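Side-chain contacts in putative hemin ABC transport system, membrane protein (Burkholderia cenocepacia J2315, PDB 5B57), which probably forms the membrane-spanning part of an ABC importer that carries heme into the bacterial cell: residues A[108-113]-A[238-243]; A[250-255]-A[299-304]. One frame throughout, in Å; residues are numbered along the deposited sequence.

Contact 1: A[108-113]-A[238-243]. With DMU (decyl-beta-D-maltopyranoside), chain E.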
loop_
_atom_site.group_PDB
_atom_site.type_symbol
_atom_site.label_atom_id
_atom_site.label_comp_id
_atom_site.label_asym_id
_atom_site.label_seq_id
_atom_site.Cartn_x
_atom_site.Cartn_y
_atom_site.Cartn_z
ATOM N N VAL A 108 -12.956 -28.221 -23.825
ATOM C CA VAL A 108 -11.519 -28.280 -23.573
ATOM C C VAL A 108 -10.830 -27.054 -24.140
ATOM O O VAL A 108 -9.997 -26.437 -23.470
ATOM C CB VAL A 108 -10.910 -29.573 -24.137
ATOM C CG1 VAL A 108 -9.419 -29.460 -24.101
ATOM C CG2 VAL A 108 -11.361 -30.765 -23.310
ATOM N N VAL A 109 -11.195 -26.654 -25.362
ATOM C CA VAL A 109 -10.613 -25.448 -25.953
ATOM C C VAL A 109 -10.959 -24.206 -25.123
ATOM O O VAL A 109 -10.113 -23.333 -24.916
ATOM C CB VAL A 109 -11.043 -25.325 -27.426
ATOM C CG1 VAL A 109 -11.388 -23.927 -27.785
ATOM C CG2 VAL A 109 -9.912 -25.705 -28.261
ATOM N N LEU A 110 -12.186 -24.117 -24.603
ATOM C CA LEU A 110 -12.539 -22.960 -23.791
ATOM C C LEU A 110 -11.676 -22.896 -22.539
ATOM O O LEU A 110 -11.193 -21.821 -22.170
ATOM C CB LEU A 110 -14.032 -22.980 -23.424
ATOM C CG LEU A 110 -14.578 -21.737 -22.695
ATOM C CD1 LEU A 110 -14.551 -20.517 -23.577
ATOM C CD2 LEU A 110 -15.970 -21.942 -22.201
ATOM N N ALA A 111 -11.438 -24.041 -21.890
ATOM C CA ALA A 111 -10.553 -24.045 -20.728
ATOM C C ALA A 111 -9.144 -23.544 -21.074
ATOM O O ALA A 111 -8.539 -22.838 -20.274
ATOM C CB ALA A 111 -10.486 -25.431 -20.099
ATOM N N LEU A 112 -8.611 -23.874 -22.257
ATOM C CA LEU A 112 -7.309 -23.329 -22.646
ATOM C C LEU A 112 -7.372 -21.823 -22.880
ATOM O O LEU A 112 -6.468 -21.096 -22.456
ATOM C CB LEU A 112 -6.774 -24.018 -23.903
ATOM C CG LEU A 112 -6.433 -25.487 -23.744
ATOM C CD1 LEU A 112 -6.022 -26.045 -25.068
ATOM C CD2 LEU A 112 -5.342 -25.655 -22.714
ATOM N N LEU A 113 -8.417 -21.333 -23.564
ATOM C CA LEU A 113 -8.576 -19.892 -23.776
ATOM C C LEU A 113 -8.744 -19.126 -22.469
ATOM O O LEU A 113 -8.211 -18.016 -22.338
ATOM C CB LEU A 113 -9.776 -19.615 -24.674
ATOM C CG LEU A 113 -9.665 -19.889 -26.165
ATOM C CD1 LEU A 113 -10.922 -19.333 -26.817
ATOM C CD2 LEU A 113 -8.400 -19.253 -26.727
ATOM N N GLY A 238 -19.562 -25.069 -19.271
ATOM C CA GLY A 238 -20.591 -25.908 -19.852
ATOM C C GLY A 238 -21.396 -25.256 -20.964
ATOM O O GLY A 238 -22.194 -25.948 -21.601
ATOM N N GLY A 239 -21.214 -23.960 -21.208
ATOM C CA GLY A 239 -21.814 -23.278 -22.338
ATOM C C GLY A 239 -20.946 -23.250 -23.583
ATOM O O GLY A 239 -21.312 -22.579 -24.556
ATOM N N ALA A 240 -19.833 -23.980 -23.593
ATOM C CA ALA A 240 -18.831 -23.858 -24.643
ATOM C C ALA A 240 -19.341 -24.489 -25.932
ATOM O O ALA A 240 -19.495 -25.712 -26.003
ATOM C CB ALA A 240 -17.532 -24.525 -24.184
ATOM N N GLN A 241 -19.598 -23.671 -26.954
ATOM C CA GLN A 241 -19.883 -24.187 -28.289
ATOM C C GLN A 241 -19.041 -23.456 -29.332
ATOM O O GLN A 241 -18.688 -22.285 -29.153
ATOM C CB GLN A 241 -21.376 -24.077 -28.633
ATOM C CG GLN A 241 -21.932 -22.670 -28.572
ATOM C CD GLN A 241 -23.443 -22.656 -28.496
ATOM O OE1 GLN A 241 -24.118 -21.999 -29.299
ATOM N NE2 GLN A 241 -23.989 -23.395 -27.532
ATOM N N TRP A 242 -18.721 -24.162 -30.427
ATOM C CA TRP A 242 -17.860 -23.610 -31.475
ATOM C C TRP A 242 -18.300 -22.250 -32.004
ATOM O O TRP A 242 -17.436 -21.376 -32.146
ATOM C CB TRP A 242 -17.722 -24.583 -32.659
ATOM C CG TRP A 242 -16.915 -25.809 -32.360
ATOM C CD1 TRP A 242 -17.350 -27.092 -32.422
ATOM C CD2 TRP A 242 -15.537 -25.870 -31.919
ATOM N NE1 TRP A 242 -16.339 -27.952 -32.061
ATOM C CE2 TRP A 242 -15.219 -27.228 -31.743
ATOM C CE3 TRP A 242 -14.550 -24.913 -31.660
ATOM C CZ2 TRP A 242 -13.962 -27.661 -31.324
ATOM C CZ3 TRP A 242 -13.294 -25.348 -31.240
ATOM C CH2 TRP A 242 -13.017 -26.712 -31.080
ATOM N N PRO A 243 -19.572 -22.006 -32.347
ATOM C CA PRO A 243 -19.907 -20.687 -32.909
ATOM C C PRO A 243 -19.477 -19.512 -32.038
ATOM O O PRO A 243 -19.042 -18.487 -32.583
ATOM C CB PRO A 243 -21.434 -20.756 -33.084
ATOM C CG PRO A 243 -21.882 -22.019 -32.385
ATOM C CD PRO A 243 -20.712 -22.933 -32.425
HETATM C C1 DMU E . -14.394 -22.060 -35.891
HETATM C C2 DMU E . -15.614 -22.937 -35.991
HETATM C C3 DMU E . -15.196 -24.383 -36.282
HETATM C C4 DMU E . -14.131 -24.872 -35.257
HETATM O O5 DMU E . -13.034 -23.925 -35.198
HETATM C C6 DMU E . -13.484 -22.607 -34.809
HETATM O O7 DMU E . -16.347 -25.228 -36.233
HETATM O O16 DMU E . -12.369 -21.730 -34.654
HETATM C C18 DMU E . -12.092 -21.477 -33.275
HETATM C C19 DMU E . -10.672 -21.919 -32.970
HETATM C C22 DMU E . -10.395 -21.864 -31.479
HETATM C C25 DMU E . -8.892 -21.874 -31.205
HETATM C C28 DMU E . -8.507 -20.779 -30.208
HETATM C C31 DMU E . -7.301 -19.966 -30.701
HETATM C C34 DMU E . -6.258 -19.801 -29.586
HETATM C C37 DMU E . -5.472 -18.486 -29.740
HETATM C C40 DMU E . -4.797 -18.077 -28.417
HETATM C C43 DMU E . -3.380 -18.613 -28.332
HETATM O O49 DMU E . -14.780 -20.714 -35.573
HETATM O O55 DMU E . -16.491 -22.455 -37.019
HETATM C C57 DMU E . -13.584 -26.262 -35.620
HETATM O O61 DMU E . -14.574 -27.262 -35.326
HETATM C C5 DMU E . -17.854 -25.524 -38.133
HETATM C C7 DMU E . -19.152 -25.781 -37.371
HETATM C C8 DMU E . -19.203 -27.209 -36.828
HETATM C C9 DMU E . -17.933 -27.545 -36.072
HETATM O O1 DMU E . -16.807 -27.410 -36.946
HETATM C C10 DMU E . -16.614 -26.049 -37.367
HETATM O O2 DMU E . -20.335 -27.353 -35.947
HETATM O O3 DMU E . -17.718 -24.109 -38.375
HETATM O O4 DMU E . -20.263 -25.571 -38.255
HETATM C C11 DMU E . -17.992 -28.963 -35.540
HETATM O O6 DMU E . -19.188 -29.609 -36.030
#
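Val109 and Leu110 make an apolar contact between a membrane-spanning helix of this FecCD-family permease, 94-128, and the turn that leads into helix 242-260. With CG anti to the backbone N (chi1 -174°), Leu110 carries its CD2 methyl to 3.6 Å from Ala240 CB. Separately, Leu110 CB lies 3.9 Å from Ala240 CB. One residue earlier, Val109 CG1 comes obliquely to the indole, 4.2 Å from Trp242 CZ3, the two side chains crossing at about a right angle. Trp242 begins its helix, after Gln241 at the N-cap position; its CB starts out away from helix 94-128, but the indole swings back to meet the valine. Over one face of the indole sits the head group of a decyl maltoside: O61 stands 3.6 Å above the plane, near its centre, and detergent C4 lies 3.6 Å from Trp242 CE3. The decyl chain runs on past Leu113, whose CD2 lies 3.6 Å from detergent C34. Trp242 NE1 is hydrogen-bonded to Leu101 O, within helix 94-128. No hydrogen bond joins the two segments themselves; dispersion holds them, while the indole pairs its one polar atom with a backbone carbonyl and offers a flat surface to the sugar of a bound detergent.

Contact 2: A[250-255]-A[299-304]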
loop_
_atom_site.group_PDB
_atom_site.type_symbol
_atom_site.label_atom_id
_atom_site.label_comp_id
_atom_site.label_asym_id
_atom_site.label_seq_id
_atom_site.Cartn_x
_atom_site.Cartn_y
_atom_site.Cartn_z
ATOM N N PRO A 250 -10.518 -15.030 -31.212
ATOM C CA PRO A 250 -9.773 -13.891 -31.795
ATOM C C PRO A 250 -9.652 -12.698 -30.869
ATOM O O PRO A 250 -8.596 -12.048 -30.838
ATOM C CB PRO A 250 -10.572 -13.551 -33.062
ATOM C CG PRO A 250 -11.865 -14.246 -32.919
ATOM C CD PRO A 250 -11.593 -15.473 -32.116
ATOM N N CYS A 251 -10.701 -12.389 -30.105
ATOM C CA CYS A 251 -10.562 -11.410 -29.034
ATOM C C CYS A 251 -9.385 -11.747 -28.126
ATOM O O CYS A 251 -8.459 -10.947 -27.959
ATOM C CB CYS A 251 -11.852 -11.343 -28.230
ATOM S SG CYS A 251 -13.144 -10.421 -29.034
ATOM N N VAL A 252 -9.411 -12.932 -27.519
ATOM C CA VAL A 252 -8.344 -13.321 -26.598
ATOM C C VAL A 252 -7.001 -13.298 -27.304
ATOM O O VAL A 252 -6.003 -12.834 -26.744
ATOM C CB VAL A 252 -8.636 -14.705 -25.985
ATOM C CG1 VAL A 252 -7.538 -15.119 -25.015
ATOM C CG2 VAL A 252 -10.028 -14.729 -25.313
ATOM N N ALA A 253 -6.949 -13.767 -28.553
ATOM C CA ALA A 253 -5.666 -13.743 -29.254
ATOM C C ALA A 253 -5.243 -12.314 -29.573
ATOM O O ALA A 253 -4.052 -11.987 -29.502
ATOM C CB ALA A 253 -5.720 -14.593 -30.519
ATOM N N LEU A 254 -6.202 -11.434 -29.892
ATOM C CA LEU A 254 -5.813 -10.063 -30.211
ATOM C C LEU A 254 -5.373 -9.300 -28.956
ATOM O O LEU A 254 -4.341 -8.613 -28.973
ATOM C CB LEU A 254 -6.938 -9.337 -30.947
ATOM C CG LEU A 254 -6.643 -7.843 -31.114
ATOM C CD1 LEU A 254 -5.675 -7.546 -32.256
ATOM C CD2 LEU A 254 -7.901 -7.037 -31.275
ATOM N N GLY A 255 -6.119 -9.417 -27.851
ATOM C CA GLY A 255 -5.561 -9.023 -26.563
ATOM C C GLY A 255 -4.191 -9.632 -26.319
ATOM O O GLY A 255 -3.258 -8.948 -25.902
ATOM N N GLY A 299 -12.871 -9.520 -21.137
ATOM C CA GLY A 299 -14.278 -9.308 -21.454
ATOM C C GLY A 299 -14.831 -10.412 -22.331
ATOM O O GLY A 299 -15.952 -10.875 -22.133
ATOM N N ALA A 300 -14.044 -10.851 -23.312
ATOM C CA ALA A 300 -14.428 -12.002 -24.108
ATOM C C ALA A 300 -14.614 -13.241 -23.250
ATOM O O ALA A 300 -15.511 -14.043 -23.520
ATOM C CB ALA A 300 -13.380 -12.259 -25.185
ATOM N N LEU A 301 -13.800 -13.414 -22.207
ATOM C CA LEU A 301 -13.780 -14.691 -21.489
ATOM C C LEU A 301 -14.894 -14.788 -20.462
ATOM O O LEU A 301 -15.597 -15.802 -20.389
ATOM C CB LEU A 301 -12.433 -14.883 -20.808
ATOM C CG LEU A 301 -11.376 -15.192 -21.847
ATOM C CD1 LEU A 301 -9.957 -15.088 -21.272
ATOM C CD2 LEU A 301 -11.684 -16.574 -22.379
ATOM N N VAL A 302 -15.038 -13.756 -19.631
ATOM C CA VAL A 302 -16.142 -13.709 -18.686
ATOM C C VAL A 302 -17.459 -13.856 -19.422
ATOM O O VAL A 302 -18.423 -14.373 -18.861
ATOM C CB VAL A 302 -16.073 -12.403 -17.876
ATOM C CG1 VAL A 302 -16.982 -12.468 -16.673
ATOM C CG2 VAL A 302 -14.673 -12.181 -17.416
ATOM N N SER A 303 -17.507 -13.448 -20.699
ATOM C CA SER A 303 -18.754 -13.460 -21.464
ATOM C C SER A 303 -19.306 -14.854 -21.633
ATOM O O SER A 303 -20.527 -15.028 -21.763
ATOM C CB SER A 303 -18.550 -12.852 -22.848
ATOM O OG SER A 303 -18.613 -11.437 -22.781
ATOM N N CYS A 304 -18.448 -15.859 -21.649
ATOM C CA CYS A 304 -18.931 -17.192 -21.909
ATOM C C CYS A 304 -18.430 -18.207 -20.905
ATOM O O CYS A 304 -18.716 -19.401 -21.059
ATOM C CB CYS A 304 -18.538 -17.610 -23.317
ATOM S SG CYS A 304 -16.785 -17.512 -23.505
#
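Cys251 and Val252 pack against Ala300 and Leu301 in an antiparallel pair of transmembrane helices, 242-260 and 283-305, within the all-helical FecCD permease fold. The local axes approach to 9.4 Å and their directions differ by 151°. The short side chains at this crossing are consistent with the CA atoms of Cys251 and Ala300 lying 6.3 Å apart. The shapes divide into a shallow meeting and a deeper one. In the first, two CB atoms confront each other, that of Cys251 lying 3.5 Å from that of Ala300. Neither forms much of a knob, and the pair marks where CA atoms are nearest across the two segments. Phe174 of helix 168-188 touches both Cys251 and Ala300, bringing a third helix to this point.

The deeper meeting belongs to Val252. Its CG2 is the bump, and the hollow is formed by Ala300 CB together with the branched end of Leu301. Standing anti to the carbonyl carbon and beside the backbone N, CG2 is turned toward helix 283-305. The leucine's CB does not aim at helix 242-260, but its end comes round, and the two side chains cross at about a right angle. The methyl thus meets the fork of the leucine: Val252 CG2 lies 3.8 Å from Leu301 CD2 and 4.1 Å from Leu301 CD1. Beyond the pair, Val114 of helix 94-128 touches Leu301. The alanine wall of the hollow is the looser one, Val252 CG2 standing 4.2 Å from Ala300 CB, whereas the same methyl is 3.7 Å from Leu301 CG.

How the contacts relate
Helix 242-260 serves both contacts, with its N-terminal end and the turn before it in contact 1 and its middle in contact 2. Their centres lie 12 Å apart. Contact 2 is buried and nearer the centre of the chain; contact 1 is partly buried. Detergent sugar covers a face of Trp242 in contact 1, while in contact 2 detergent touches the neighbouring Ala253 rather than the packed residues. Both rely on apolar side chains, but contact 1 includes an indole, whereas contact 2 joins small and branched side chains. They touch directly: Leu110 CD1 lies 3.7 Å from Cys304 SG, and Leu113 O is 3.6 Å from Leu301 CD1, bringing helices 94-128 and 283-305 together.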